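Local coordinates for N-acetylcysteine deacetylase (Bacillus subtilis, PDB 1YSJ), which probably deacetylates N-acetylcysteine to cysteine and acetate with two divalent metal ions per subunit, letting the bacterium use S-(2-succino)cysteine as sulfur source, at residues 282-293 with 309-319. The protein carries 1 engineered substitution. Residues are numbered along the deposited sequence; the frame is centred on the assembly and turned at random. Where two conformers were deposited one is given.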
loop_
_atom_site.group_PDB
_atom_site.type_symbol
_atom_site.label_atom_id
_atom_site.label_comp_id
_atom_site.label_asym_id
_atom_site.label_seq_id
_atom_site.Cartn_x
_atom_site.Cartn_y
_atom_site.Cartn_z
ATOM N N LYS A 282 -2.006 -32.101 -4.184
ATOM C CA LYS A 282 -1.440 -31.661 -5.465
ATOM C C LYS A 282 -2.468 -30.980 -6.362
ATOM O O LYS A 282 -2.161 -29.988 -7.024
ATOM C CB LYS A 282 -0.802 -32.842 -6.214
ATOM C CG LYS A 282 0.187 -33.673 -5.395
ATOM C CD LYS A 282 1.450 -32.888 -5.049
ATOM C CE LYS A 282 2.278 -33.608 -3.990
ATOM N NZ LYS A 282 3.408 -32.771 -3.499
ATOM N N GLU A 283 -3.682 -31.526 -6.378
ATOM C CA GLU A 283 -4.777 -30.991 -7.191
ATOM C C GLU A 283 -5.285 -29.649 -6.661
ATOM O O GLU A 283 -5.559 -28.734 -7.442
ATOM C CB GLU A 283 -5.923 -32.009 -7.330
ATOM C CG GLU A 283 -6.218 -32.848 -6.080
ATOM C CD GLU A 283 -5.239 -34.006 -5.885
ATOM O OE1 GLU A 283 -5.058 -34.816 -6.825
ATOM O OE2 GLU A 283 -4.654 -34.110 -4.786
ATOM N N ALA A 284 -5.392 -29.537 -5.337
ATOM C CA ALA A 284 -5.750 -28.278 -4.678
ATOM C C ALA A 284 -4.808 -27.146 -5.084
ATOM O O ALA A 284 -5.257 -26.035 -5.348
ATOM C CB ALA A 284 -5.759 -28.450 -3.162
ATOM N N ARG A 285 -3.508 -27.444 -5.146
ATOM C CA ARG A 285 -2.488 -26.492 -5.598
ATOM C C ARG A 285 -2.668 -26.068 -7.062
ATOM O O ARG A 285 -2.293 -24.955 -7.442
ATOM C CB ARG A 285 -1.094 -27.089 -5.409
ATOM C CG ARG A 285 0.033 -26.086 -5.498
ATOM C CD ARG A 285 1.369 -26.776 -5.695
ATOM N NE ARG A 285 2.474 -25.821 -5.688
ATOM C CZ ARG A 285 3.685 -26.061 -6.184
ATOM N NH1 ARG A 285 3.971 -27.234 -6.741
ATOM N NH2 ARG A 285 4.618 -25.118 -6.125
ATOM N N GLN A 286 -3.247 -26.958 -7.864
ATOM C CA GLN A 286 -3.466 -26.702 -9.287
ATOM C C GLN A 286 -4.832 -26.073 -9.563
ATOM O O GLN A 286 -5.042 -25.491 -10.631
ATOM C CB GLN A 286 -3.302 -27.994 -10.101
ATOM C CG GLN A 286 -1.910 -28.632 -10.030
ATOM C CD GLN A 286 -0.805 -27.732 -10.561
ATOM O OE1 GLN A 286 -0.827 -27.315 -11.720
ATOM N NE2 GLN A 286 0.173 -27.435 -9.713
ATOM N N ALA A 287 -5.750 -26.190 -8.605
ATOM C CA ALA A 287 -7.115 -25.670 -8.765
ATOM C C ALA A 287 -7.368 -24.302 -8.128
ATOM O O ALA A 287 -8.245 -23.563 -8.581
ATOM C CB ALA A 287 -8.136 -26.694 -8.261
ATOM N N VAL A 288 -6.608 -23.966 -7.086
ATOM C CA VAL A 288 -6.809 -22.693 -6.377
ATOM C C VAL A 288 -6.448 -21.421 -7.167
ATOM O O VAL A 288 -7.181 -20.437 -7.068
ATOM C CB VAL A 288 -6.181 -22.660 -4.947
ATOM C CG1 VAL A 288 -6.994 -23.524 -3.993
ATOM C CG2 VAL A 288 -4.721 -23.082 -4.962
ATOM N N PRO A 289 -5.333 -21.426 -7.939
ATOM C CA PRO A 289 -5.029 -20.206 -8.706
ATOM C C PRO A 289 -6.138 -19.796 -9.678
ATOM O O PRO A 289 -6.450 -18.609 -9.781
ATOM C CB PRO A 289 -3.739 -20.564 -9.463
ATOM C CG PRO A 289 -3.645 -22.039 -9.418
ATOM C CD PRO A 289 -4.303 -22.460 -8.147
ATOM N N GLU A 290 -6.725 -20.770 -10.370
ATOM C CA GLU A 290 -7.836 -20.515 -11.285
ATOM C C GLU A 290 -9.085 -20.038 -10.548
ATOM O O GLU A 290 -9.805 -19.171 -11.044
ATOM C CB GLU A 290 -8.157 -21.759 -12.119
ATOM C CG GLU A 290 -7.233 -21.970 -13.325
ATOM C CD GLU A 290 -7.562 -21.068 -14.518
ATOM O OE1 GLU A 290 -8.530 -20.276 -14.446
ATOM O OE2 GLU A 290 -6.846 -21.160 -15.539
ATOM N N HIS A 291 -9.330 -20.602 -9.367
ATOM C CA HIS A 291 -10.455 -20.188 -8.536
ATOM C C HIS A 291 -10.258 -18.762 -8.015
ATOM O O HIS A 291 -11.212 -17.986 -7.937
ATOM C CB HIS A 291 -10.671 -21.170 -7.380
ATOM C CG HIS A 291 -12.030 -21.076 -6.756
ATOM N ND1 HIS A 291 -13.117 -21.785 -7.225
ATOM C CD2 HIS A 291 -12.482 -20.350 -5.704
ATOM C CE1 HIS A 291 -14.177 -21.502 -6.490
ATOM N NE2 HIS A 291 -13.819 -20.634 -5.559
HETATM N N MSE A 292 -9.014 -18.426 -7.680
HETATM C CA MSE A 292 -8.651 -17.086 -7.221
HETATM C C MSE A 292 -8.706 -16.073 -8.355
HETATM O O MSE A 292 -9.017 -14.905 -8.137
HETATM C CB MSE A 292 -7.249 -17.089 -6.619
HETATM C CG MSE A 292 -7.116 -17.869 -5.322
HETATM SE SE MSE A 292 -5.291 -17.785 -4.628
HETATM C CE MSE A 292 -5.224 -15.867 -4.240
ATOM N N ARG A 293 -8.385 -16.537 -9.561
ATOM C CA ARG A 293 -8.425 -15.722 -10.768
ATOM C C ARG A 293 -9.867 -15.384 -11.133
ATOM O O ARG A 293 -10.181 -14.231 -11.425
ATOM C CB ARG A 293 -7.748 -16.466 -11.923
ATOM C CG ARG A 293 -7.531 -15.650 -13.187
ATOM C CD ARG A 293 -7.243 -16.571 -14.367
ATOM N NE ARG A 293 -6.467 -15.912 -15.415
ATOM C CZ ARG A 293 -5.135 -15.879 -15.465
ATOM N NH1 ARG A 293 -4.406 -16.467 -14.522
ATOM N NH2 ARG A 293 -4.527 -15.253 -16.465
ATOM N N PHE A 309 -3.835 -11.244 -12.726
ATOM C CA PHE A 309 -3.456 -12.267 -11.755
ATOM C C PHE A 309 -2.141 -12.908 -12.163
ATOM O O PHE A 309 -2.006 -13.413 -13.277
ATOM C CB PHE A 309 -4.556 -13.329 -11.622
ATOM C CG PHE A 309 -4.304 -14.335 -10.529
ATOM C CD1 PHE A 309 -4.761 -14.105 -9.239
ATOM C CD2 PHE A 309 -3.615 -15.518 -10.795
ATOM C CE1 PHE A 309 -4.534 -15.030 -8.226
ATOM C CE2 PHE A 309 -3.379 -16.452 -9.785
ATOM C CZ PHE A 309 -3.839 -16.207 -8.498
ATOM N N LYS A 310 -1.173 -12.878 -11.253
ATOM C CA LYS A 310 0.128 -13.498 -11.492
ATOM C C LYS A 310 0.417 -14.568 -10.446
ATOM O O LYS A 310 0.143 -14.381 -9.263
ATOM C CB LYS A 310 1.238 -12.447 -11.506
ATOM C CG LYS A 310 1.251 -11.568 -12.743
ATOM C CD LYS A 310 2.570 -10.820 -12.868
ATOM C CE LYS A 310 2.549 -9.859 -14.045
ATOM N NZ LYS A 310 3.886 -9.243 -14.285
ATOM N N TRP A 311 0.975 -15.687 -10.900
ATOM C CA TRP A 311 1.221 -16.849 -10.050
ATOM C C TRP A 311 2.696 -17.237 -10.111
ATOM O O TRP A 311 3.247 -17.429 -11.199
ATOM C CB TRP A 311 0.336 -18.004 -10.518
ATOM C CG TRP A 311 0.408 -19.263 -9.702
ATOM C CD1 TRP A 311 1.102 -20.403 -10.010
ATOM C CD2 TRP A 311 -0.263 -19.525 -8.465
ATOM N NE1 TRP A 311 0.912 -21.354 -9.035
ATOM C CE2 TRP A 311 0.078 -20.844 -8.076
ATOM C CE3 TRP A 311 -1.115 -18.774 -7.644
ATOM C CZ2 TRP A 311 -0.407 -21.430 -6.899
ATOM C CZ3 TRP A 311 -1.597 -19.357 -6.471
ATOM C CH2 TRP A 311 -1.238 -20.674 -6.110
ATOM N N PHE A 312 3.330 -17.343 -8.946
ATOM C CA PHE A 312 4.760 -17.668 -8.870
ATOM C C PHE A 312 5.028 -18.848 -7.938
ATOM O O PHE A 312 5.094 -18.671 -6.718
ATOM C CB PHE A 312 5.584 -16.452 -8.427
ATOM C CG PHE A 312 5.283 -15.197 -9.195
ATOM C CD1 PHE A 312 4.374 -14.266 -8.698
ATOM C CD2 PHE A 312 5.911 -14.941 -10.409
ATOM C CE1 PHE A 312 4.096 -13.101 -9.398
ATOM C CE2 PHE A 312 5.637 -13.777 -11.120
ATOM C CZ PHE A 312 4.726 -12.856 -10.612
ATOM N N PRO A 313 5.177 -20.058 -8.509
ATOM C CA PRO A 313 5.459 -21.256 -7.720
ATOM C C PRO A 313 6.761 -21.147 -6.926
ATOM O O PRO A 313 7.786 -20.694 -7.453
ATOM C CB PRO A 313 5.558 -22.363 -8.776
ATOM C CG PRO A 313 4.790 -21.842 -9.942
ATOM C CD PRO A 313 5.068 -20.371 -9.945
ATOM N N TYR A 314 6.696 -21.553 -5.661
ATOM C CA TYR A 314 7.817 -21.459 -4.740
ATOM C C TYR A 314 8.209 -22.865 -4.277
ATOM O O TYR A 314 9.322 -23.322 -4.551
ATOM C CB TYR A 314 7.430 -20.542 -3.569
ATOM C CG TYR A 314 8.516 -20.217 -2.562
ATOM C CD1 TYR A 314 9.581 -19.379 -2.892
ATOM C CD2 TYR A 314 8.451 -20.717 -1.261
ATOM C CE1 TYR A 314 10.569 -19.069 -1.954
ATOM C CE2 TYR A 314 9.429 -20.418 -0.318
ATOM C CZ TYR A 314 10.479 -19.590 -0.668
ATOM O OH TYR A 314 11.441 -19.296 0.270
ATOM N N LEU A 315 7.285 -23.558 -3.610
ATOM C CA LEU A 315 7.533 -24.917 -3.118
ATOM C C LEU A 315 6.336 -25.860 -3.272
ATOM O O LEU A 315 5.212 -25.496 -2.917
ATOM C CB LEU A 315 7.958 -24.891 -1.647
ATOM C CG LEU A 315 9.346 -24.374 -1.257
ATOM C CD1 LEU A 315 9.493 -24.384 0.255
ATOM C CD2 LEU A 315 10.464 -25.184 -1.909
ATOM N N PRO A 316 6.577 -27.079 -3.806
ATOM C CA PRO A 316 5.590 -28.154 -3.678
ATOM C C PRO A 316 5.481 -28.621 -2.224
ATOM O O PRO A 316 6.301 -28.248 -1.382
ATOM C CB PRO A 316 6.178 -29.274 -4.545
ATOM C CG PRO A 316 7.641 -28.999 -4.578
ATOM C CD PRO A 316 7.762 -27.511 -4.573
ATOM N N SER A 317 4.472 -29.432 -1.940
ATOM C CA SER A 317 4.289 -30.004 -0.613
ATOM C C SER A 317 5.267 -31.155 -0.336
ATOM O O SER A 317 5.601 -31.922 -1.243
ATOM C CB SER A 317 2.856 -30.504 -0.481
ATOM O OG SER A 317 2.608 -30.961 0.828
ATOM N N VAL A 318 5.722 -31.265 0.914
ATOM C CA VAL A 318 6.508 -32.424 1.351
ATOM C C VAL A 318 5.580 -33.640 1.396
ATOM O O VAL A 318 4.692 -33.727 2.252
ATOM C CB VAL A 318 7.221 -32.198 2.719
ATOM C CG1 VAL A 318 7.872 -33.494 3.224
ATOM C CG2 VAL A 318 8.266 -31.095 2.612
ATOM N N GLN A 319 5.797 -34.564 0.462
ATOM C CA GLN A 319 4.959 -35.750 0.299
ATOM C C GLN A 319 5.770 -37.011 0.596
ATOM O O GLN A 319 6.732 -37.314 -0.111
ATOM C CB GLN A 319 4.408 -35.800 -1.133
ATOM C CG GLN A 319 3.373 -36.890 -1.394
ATOM C CD GLN A 319 1.949 -36.430 -1.152
ATOM O OE1 GLN A 319 1.678 -35.235 -1.044
ATOM N NE2 GLN A 319 1.027 -37.382 -1.079
HETATM O O HOH W 1 2.444 -29.866 -3.935
#
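P289 lies over one face of the W311 indole, its CB 3.7 Å from the centroid of the six-membered ring and 14° off the normal, a CH-pi contact. The neighbouring F309 ring takes the backbone of R293 and the carbonyl O of P289 over one face, while CB of M292, a selenomethionine, meets F309 CE1 obliquely at 3.8 Å. F309 and W311 both point toward the helix, which runs nearly antiparallel to the strand at 162°, and with CG anti to the backbone N (chi1 -177° in W311) the indole is brought under P289. Were W311 an alanine, P289 CB would probably lose the aromatic face it rests on, leaving a gap beneath the proline ring.

Nearer the helix start the third flat group, the R285 guanidinium, has P316 CA over one face, 3.6 Å from NH1, and the backbone N of Y314 close to its plane. Its NH2 is 3.3 Å from L315 O at a poor angle for bonding; the charge is instead paired with D204 of strand 197-211, whose carboxylate also accepts from Y314 N at a classic beta bulge. The side chain of Y314 is about 10 Å from a bound nickel ion. K282 adds a weak bond from NZ to S317 O (3.3 Å), and a water bridges NZ to S317 N. Q319 OE1, buried here without a polar partner, lies 3.4 Å from K282 CE.

In this helix-on-sheet layer of the M20 dimerisation domain, aromatic and proline packing therefore holds helix 282-302 on strand 306-320, while the polar end contributes little direct bonding.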